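Local coordinates for protein 4'-phospho-dehydrooxetanocin synthase (Bacillus megaterium, PDB 5UL3) that catalyses the oxidative ring contraction of dAMP to an oxetane aldehyde in oxetanocin A biosynthesis, using cobalamin, a [4Fe-4S] cluster and S-adenosylmethionine, at residues Y609-L614 with K624-Y629; R634-F639 with Q694-K699. All blocks are in the same frame, centred on the assembly; numbering follows the deposited sequence. Where two conformers were deposited one is given.

Contact 1: residues Y609-L614 with K624-Y629; sequences YTIKSL and KKLYSY
Leu626 pushes its forked end between Ile611 and Leu614, which stand one helical turn apart on the neighbouring helix, and each methyl of the fork serves one of them. CD1 meets Leu614 beside its backbone, 3.9 Å from Leu614 CB and 3.8 Å from Leu614 C. CD2 turns to the other neighbour and stands 4.2 Å from Ile611 CG2. That same branch methyl of Ile611 also rests against the backbone of the partner helix, with CG2 3.8 Å from Leu626 O. The division of labour within Ile611 follows from its first torsion (-74°): CG2 is set opposite the backbone N, while CG1 is carried beside that nitrogen and leads CD1 on to Tyr629. There CD1 comes within 4.3 Å of Tyr629 CD2, approaching the ring obliquely.

The aromatic ring also packs against its own helix, with Lys625 O 3.5 Å above the plane of one face of Tyr629, over the centre. The same oxygen accepts both Tyr629 N and the hydroxyl of Ser628. Ser628 OG donates to Lys625 O over 2.8 Å, in the carbonyl plane and on a lone pair. At its far end Tyr629 OH is hydrogen-bonded to Asp707 on helix 683-709, while Leu721 of helix 720-730 also touches Ile611.

The two segments run nearly antiparallel, at 152°, with their axes 9.5 Å apart, as expected of an alpha-hairpin whose helices, 588-617 and 620-648, are joined by a very short turn. No hydrogen bond spans the segments; the chemistry implies that they are held here mainly by apolar contact, probably through burial of the side chains from water, with the polar end of Tyr629 satisfied by a third helix.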
loop_
_atom_site.group_PDB
_atom_site.type_symbol
_atom_site.label_atom_id
_atom_site.label_comp_id
_atom_site.label_asym_id
_atom_site.label_seq_id
_atom_site.Cartn_x
_atom_site.Cartn_y
_atom_site.Cartn_z
ATOM N N TYR A 609 -7.386 -3.311 -21.710
ATOM C CA TYR A 609 -6.293 -4.011 -21.043
ATOM C C TYR A 609 -5.199 -4.373 -22.040
ATOM O O TYR A 609 -4.004 -4.236 -21.750
ATOM C CB TYR A 609 -6.815 -5.270 -20.350
ATOM C CG TYR A 609 -5.742 -6.139 -19.718
ATOM C CD1 TYR A 609 -5.354 -5.945 -18.400
ATOM C CD2 TYR A 609 -5.133 -7.164 -20.436
ATOM C CE1 TYR A 609 -4.380 -6.742 -17.815
ATOM C CE2 TYR A 609 -4.162 -7.964 -19.860
ATOM C CZ TYR A 609 -3.791 -7.750 -18.550
ATOM O OH TYR A 609 -2.825 -8.544 -17.972
ATOM N N THR A 610 -5.593 -4.830 -23.226
ATOM C CA THR A 610 -4.608 -5.224 -24.233
ATOM C C THR A 610 -3.793 -4.023 -24.712
ATOM O O THR A 610 -2.565 -4.106 -24.834
ATOM C CB THR A 610 -5.317 -5.897 -25.403
ATOM O OG1 THR A 610 -6.067 -7.013 -24.913
ATOM C CG2 THR A 610 -4.296 -6.386 -26.449
ATOM N N ILE A 611 -4.463 -2.902 -24.986
ATOM C CA ILE A 611 -3.773 -1.676 -25.384
ATOM C C ILE A 611 -2.788 -1.249 -24.306
ATOM O O ILE A 611 -1.644 -0.873 -24.593
ATOM C CB ILE A 611 -4.805 -0.577 -25.683
ATOM C CG1 ILE A 611 -5.503 -0.873 -27.022
ATOM C CG2 ILE A 611 -4.163 0.827 -25.650
ATOM C CD1 ILE A 611 -6.730 -0.039 -27.268
ATOM N N LYS A 612 -3.213 -1.315 -23.046
ATOM C CA LYS A 612 -2.323 -0.937 -21.951
ATOM C C LYS A 612 -1.128 -1.879 -21.864
ATOM O O LYS A 612 0.007 -1.438 -21.631
ATOM C CB LYS A 612 -3.116 -0.925 -20.640
ATOM C CG LYS A 612 -2.553 -0.059 -19.527
ATOM C CD LYS A 612 -3.710 0.444 -18.638
ATOM C CE LYS A 612 -4.901 -0.535 -18.651
ATOM N NZ LYS A 612 -6.065 -0.119 -17.800
ATOM N N SER A 613 -1.368 -3.179 -22.044
ATOM C CA SER A 613 -0.293 -4.166 -22.015
ATOM C C SER A 613 0.705 -3.944 -23.149
ATOM O O SER A 613 1.921 -4.039 -22.942
ATOM C CB SER A 613 -0.882 -5.575 -22.098
ATOM O OG SER A 613 0.133 -6.555 -22.180
ATOM N N LEU A 614 0.211 -3.667 -24.360
ATOM C CA LEU A 614 1.112 -3.383 -25.476
ATOM C C LEU A 614 1.893 -2.101 -25.238
ATOM O O LEU A 614 3.066 -2.005 -25.622
ATOM C CB LEU A 614 0.324 -3.280 -26.785
ATOM C CG LEU A 614 -0.303 -4.585 -27.262
ATOM C CD1 LEU A 614 -1.283 -4.303 -28.384
ATOM C CD2 LEU A 614 0.780 -5.548 -27.738
ATOM N N LYS A 624 3.367 6.329 -28.137
ATOM C CA LYS A 624 2.552 7.532 -28.175
ATOM C C LYS A 624 1.214 7.275 -28.863
ATOM O O LYS A 624 0.190 7.827 -28.452
ATOM C CB LYS A 624 3.338 8.665 -28.836
ATOM C CG LYS A 624 4.599 9.006 -28.037
ATOM C CD LYS A 624 5.441 10.122 -28.655
ATOM C CE LYS A 624 6.583 10.562 -27.704
ATOM N NZ LYS A 624 7.777 9.622 -27.579
ATOM N N LYS A 625 1.196 6.419 -29.886
ATOM C CA LYS A 625 -0.063 6.079 -30.546
ATOM C C LYS A 625 -1.007 5.348 -29.586
ATOM O O LYS A 625 -2.175 5.737 -29.419
ATOM C CB LYS A 625 0.237 5.234 -31.797
ATOM C CG LYS A 625 -0.987 4.839 -32.610
ATOM C CD LYS A 625 -1.761 6.044 -33.092
ATOM C CE LYS A 625 -1.049 6.777 -34.208
ATOM N NZ LYS A 625 -1.910 7.849 -34.775
ATOM N N LEU A 626 -0.504 4.306 -28.924
ATOM C CA LEU A 626 -1.302 3.561 -27.954
ATOM C C LEU A 626 -1.756 4.455 -26.806
ATOM O O LEU A 626 -2.866 4.296 -26.287
ATOM C CB LEU A 626 -0.492 2.389 -27.412
ATOM C CG LEU A 626 -0.133 1.306 -28.435
ATOM C CD1 LEU A 626 1.003 0.409 -27.945
ATOM C CD2 LEU A 626 -1.374 0.475 -28.747
ATOM N N TYR A 627 -0.901 5.380 -26.375
ATOM C CA TYR A 627 -1.308 6.292 -25.314
ATOM C C TYR A 627 -2.452 7.179 -25.775
ATOM O O TYR A 627 -3.386 7.454 -25.003
ATOM C CB TYR A 627 -0.115 7.128 -24.846
ATOM C CG TYR A 627 -0.380 7.823 -23.514
ATOM C CD1 TYR A 627 -0.190 7.151 -22.318
ATOM C CD2 TYR A 627 -0.802 9.139 -23.474
ATOM C CE1 TYR A 627 -0.424 7.775 -21.099
ATOM C CE2 TYR A 627 -1.046 9.783 -22.255
ATOM C CZ TYR A 627 -0.850 9.091 -21.080
ATOM O OH TYR A 627 -1.091 9.714 -19.876
ATOM N N SER A 628 -2.423 7.607 -27.046
ATOM C CA SER A 628 -3.491 8.461 -27.545
ATOM C C SER A 628 -4.823 7.717 -27.542
ATOM O O SER A 628 -5.869 8.325 -27.283
ATOM C CB SER A 628 -3.154 8.999 -28.943
ATOM O OG SER A 628 -3.568 8.095 -29.959
ATOM N N TYR A 629 -4.808 6.410 -27.829
ATOM C CA TYR A 629 -6.025 5.613 -27.667
ATOM C C TYR A 629 -6.523 5.676 -26.226
ATOM O O TYR A 629 -7.717 5.853 -25.973
ATOM C CB TYR A 629 -5.786 4.154 -28.015
ATOM C CG TYR A 629 -5.228 3.852 -29.384
ATOM C CD1 TYR A 629 -5.503 4.652 -30.483
ATOM C CD2 TYR A 629 -4.437 2.736 -29.557
ATOM C CE1 TYR A 629 -4.961 4.316 -31.762
ATOM C CE2 TYR A 629 -3.912 2.406 -30.781
ATOM C CZ TYR A 629 -4.178 3.193 -31.879
ATOM O OH TYR A 629 -3.622 2.801 -33.092
#

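Contact 2: residues R634-F639 with Q694-K699. With EDO (1,2-ethanediol), chain T; EDO (1,2-ethanediol), chain B; EDO (1,2-ethanediol), chain H.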
loop_
_atom_site.group_PDB
_atom_site.type_symbol
_atom_site.label_atom_id
_atom_site.label_comp_id
_atom_site.label_asym_id
_atom_site.label_seq_id
_atom_site.Cartn_x
_atom_site.Cartn_y
_atom_site.Cartn_z
ATOM N N ARG A 634 -10.484 7.493 -22.179
ATOM C CA ARG A 634 -10.819 8.183 -20.935
ATOM C C ARG A 634 -11.774 9.334 -21.198
ATOM O O ARG A 634 -12.736 9.547 -20.453
ATOM C CB ARG A 634 -9.541 8.690 -20.264
ATOM C CG ARG A 634 -9.794 9.493 -18.990
ATOM C CD ARG A 634 -8.495 10.163 -18.522
ATOM N NE ARG A 634 -7.469 9.205 -18.105
ATOM C CZ ARG A 634 -7.333 8.740 -16.866
ATOM N NH1 ARG A 634 -8.169 9.126 -15.886
ATOM N NH2 ARG A 634 -6.351 7.892 -16.601
ATOM N N GLU A 635 -11.507 10.096 -22.251
ATOM C CA GLU A 635 -12.378 11.191 -22.647
ATOM C C GLU A 635 -13.783 10.683 -22.967
ATOM O O GLU A 635 -14.783 11.220 -22.473
ATOM C CB GLU A 635 -11.723 11.879 -23.847
ATOM C CG GLU A 635 -12.312 13.152 -24.353
ATOM C CD GLU A 635 -11.435 13.736 -25.452
ATOM O OE1 GLU A 635 -10.336 14.231 -25.125
ATOM O OE2 GLU A 635 -11.813 13.651 -26.639
ATOM N N ILE A 636 -13.875 9.613 -23.761
ATOM C CA ILE A 636 -15.182 9.054 -24.110
ATOM C C ILE A 636 -15.896 8.551 -22.861
ATOM O O ILE A 636 -17.115 8.705 -22.722
ATOM C CB ILE A 636 -15.032 7.931 -25.156
ATOM C CG1 ILE A 636 -14.448 8.469 -26.466
ATOM C CG2 ILE A 636 -16.377 7.254 -25.414
ATOM C CD1 ILE A 636 -14.034 7.331 -27.435
ATOM N N SER A 637 -15.148 7.947 -21.932
ATOM C CA SER A 637 -15.747 7.450 -20.694
ATOM C C SER A 637 -16.246 8.590 -19.813
ATOM O O SER A 637 -17.292 8.460 -19.165
ATOM C CB SER A 637 -14.737 6.593 -19.926
ATOM O OG SER A 637 -14.398 5.430 -20.671
ATOM N N HIS A 638 -15.506 9.700 -19.749
ATOM C CA HIS A 638 -15.995 10.833 -18.968
ATOM C C HIS A 638 -17.295 11.372 -19.552
ATOM O O HIS A 638 -18.274 11.607 -18.831
ATOM C CB HIS A 638 -14.963 11.957 -18.908
ATOM C CG HIS A 638 -15.518 13.211 -18.308
ATOM N ND1 HIS A 638 -15.597 13.404 -16.945
ATOM C CD2 HIS A 638 -16.089 14.301 -18.876
ATOM C CE1 HIS A 638 -16.171 14.572 -16.700
ATOM N NE2 HIS A 638 -16.482 15.134 -17.855
ATOM N N PHE A 639 -17.320 11.595 -20.859
ATOM C CA PHE A 639 -18.493 12.244 -21.417
ATOM C C PHE A 639 -19.654 11.286 -21.607
ATOM O O PHE A 639 -20.780 11.745 -21.831
ATOM C CB PHE A 639 -18.119 12.961 -22.711
ATOM C CG PHE A 639 -17.344 14.217 -22.471
ATOM C CD1 PHE A 639 -17.958 15.317 -21.887
ATOM C CD2 PHE A 639 -15.998 14.290 -22.775
ATOM C CE1 PHE A 639 -17.239 16.486 -21.631
ATOM C CE2 PHE A 639 -15.274 15.446 -22.514
ATOM C CZ PHE A 639 -15.890 16.545 -21.944
ATOM N N GLN A 694 -21.874 4.241 -27.203
ATOM C CA GLN A 694 -20.879 3.237 -27.559
ATOM C C GLN A 694 -20.446 3.347 -29.018
ATOM O O GLN A 694 -19.346 2.906 -29.362
ATOM C CB GLN A 694 -21.428 1.841 -27.264
ATOM C CG GLN A 694 -20.451 0.704 -27.563
ATOM C CD GLN A 694 -21.000 -0.659 -27.204
ATOM O OE1 GLN A 694 -22.034 -1.076 -27.724
ATOM N NE2 GLN A 694 -20.309 -1.368 -26.313
ATOM N N LEU A 695 -21.280 3.940 -29.880
ATOM C CA LEU A 695 -20.864 4.190 -31.258
ATOM C C LEU A 695 -19.639 5.096 -31.327
ATOM O O LEU A 695 -18.878 5.041 -32.300
ATOM C CB LEU A 695 -22.024 4.808 -32.047
ATOM C CG LEU A 695 -23.258 3.918 -32.181
ATOM C CD1 LEU A 695 -24.404 4.735 -32.778
ATOM C CD2 LEU A 695 -22.943 2.707 -33.063
ATOM N N ILE A 696 -19.421 5.934 -30.311
ATOM C CA ILE A 696 -18.211 6.751 -30.303
ATOM C C ILE A 696 -17.003 5.897 -29.948
ATOM O O ILE A 696 -15.922 6.063 -30.521
ATOM C CB ILE A 696 -18.355 7.942 -29.341
ATOM C CG1 ILE A 696 -19.628 8.727 -29.662
ATOM C CG2 ILE A 696 -17.142 8.848 -29.456
ATOM C CD1 ILE A 696 -19.952 9.741 -28.611
ATOM N N MET A 697 -17.164 4.968 -29.004
ATOM C CA MET A 697 -16.084 4.027 -28.727
ATOM C C MET A 697 -15.767 3.179 -29.954
ATOM O O MET A 697 -14.600 2.861 -30.216
ATOM C CB MET A 697 -16.451 3.135 -27.543
ATOM C CG MET A 697 -15.324 2.245 -27.066
ATOM S SD MET A 697 -14.028 3.206 -26.243
ATOM C CE MET A 697 -12.838 1.885 -26.066
ATOM N N GLU A 698 -16.795 2.804 -30.730
ATOM C CA GLU A 698 -16.526 2.055 -31.954
ATOM C C GLU A 698 -15.635 2.861 -32.885
ATOM O O GLU A 698 -14.704 2.319 -33.488
ATOM C CB GLU A 698 -17.826 1.672 -32.677
ATOM C CG GLU A 698 -17.514 0.836 -33.936
ATOM C CD GLU A 698 -18.683 0.650 -34.892
ATOM O OE1 GLU A 698 -19.735 1.282 -34.701
ATOM O OE2 GLU A 698 -18.533 -0.149 -35.845
ATOM N N LYS A 699 -15.889 4.165 -32.992
ATOM C CA LYS A 699 -15.100 5.003 -33.888
ATOM C C LYS A 699 -13.630 4.979 -33.496
ATOM O O LYS A 699 -12.745 4.847 -34.352
ATOM C CB LYS A 699 -15.639 6.433 -33.884
ATOM C CG LYS A 699 -14.819 7.390 -34.732
ATOM C CD LYS A 699 -15.614 8.620 -35.124
ATOM C CE LYS A 699 -14.840 9.470 -36.121
ATOM N NZ LYS A 699 -13.581 9.991 -35.519
HETATM C C1 EDO T . -4.432 8.149 -20.444
HETATM O O1 EDO T . -5.314 9.166 -19.945
HETATM C C2 EDO T . -3.852 7.375 -19.278
HETATM O O2 EDO T . -4.904 6.641 -18.662
HETATM C C1 EDO B . -11.865 9.906 -32.752
HETATM O O1 EDO B . -13.296 9.935 -32.692
HETATM C C2 EDO B . -11.397 8.459 -32.689
HETATM O O2 EDO B . -9.965 8.414 -32.640
HETATM C C1 EDO H . -15.190 10.860 -14.498
HETATM O O1 EDO H . -14.405 11.876 -15.135
HETATM C C2 EDO H . -14.435 10.426 -13.240
HETATM O O2 EDO H . -15.239 9.492 -12.529
#
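Ile636 reaches across to helix 683-709 with a single extended arm, and its terminal methyl does most of the touching. Its chi1 of -63° lays CG1 beside the backbone N, and a nearly straight second torsion (169°) carries CD1 forward to the other helix. There CD1 sits 3.8 Å from Ile696 O and 4.0 Å from Ile696 CG2, the branch methyl that Ile696 holds opposite its own backbone N. Met697 takes the other flank: its chain bends at chi2 (71°), and SD comes to 4.3 Å from Ile636 CD1. One methyl thus meets a carbonyl oxygen, a branch methyl and Met697, whose CA lies slightly nearer to it than the thioether sulfur. Trp693, one residue ahead of the segment, ties the helices together by donating its indole N-H to Ile636 O.

Polar side chains elsewhere on the segments grip ethanediol molecules, probably from the crystallisation liquor. Arg634, bent at its third torsion, holds one diol like a clamp: NE donates to O1 and NH2 to O2 of the chain T molecule, each at 2.8 Å. The His638 ring has a polar partner at each nitrogen, ND1 lying 2.7 Å from O1 of the chain H diol, in the ring plane, and NE2 bonding to Glu494. Its CD2 stands 3.5 Å above the centre of the Phe639 ring.

With Trp600 of helix 588-617 also against Ile636, and Leu662 of helix 652-664 against Ile696, Ile636 belongs to the buried interior of a multi-helix bundle, consistent with the C-terminal helix bundle of the enzyme.

Helix 620-648 is common to both contacts, and using it twice shows how one long helix can be built into a bundle at successive levels. Contact 1 pairs its early turns with the preceding helix, a neighbour in sequence; contact 2 pairs later turns with residues 694-699 of helix 683-709, beyond an intervening 54 residues of chain. Their centres lie about 15 Å apart and their nearest atoms about 5 Å apart, so they do not touch. Helix 683-709 nevertheless bears on both, since Val704 and Asp707 reach Tyr629. Both contacts lie away from the cobalamin and iron-sulfur sites, their centres about 26 and 32 Å from the centre of the chain.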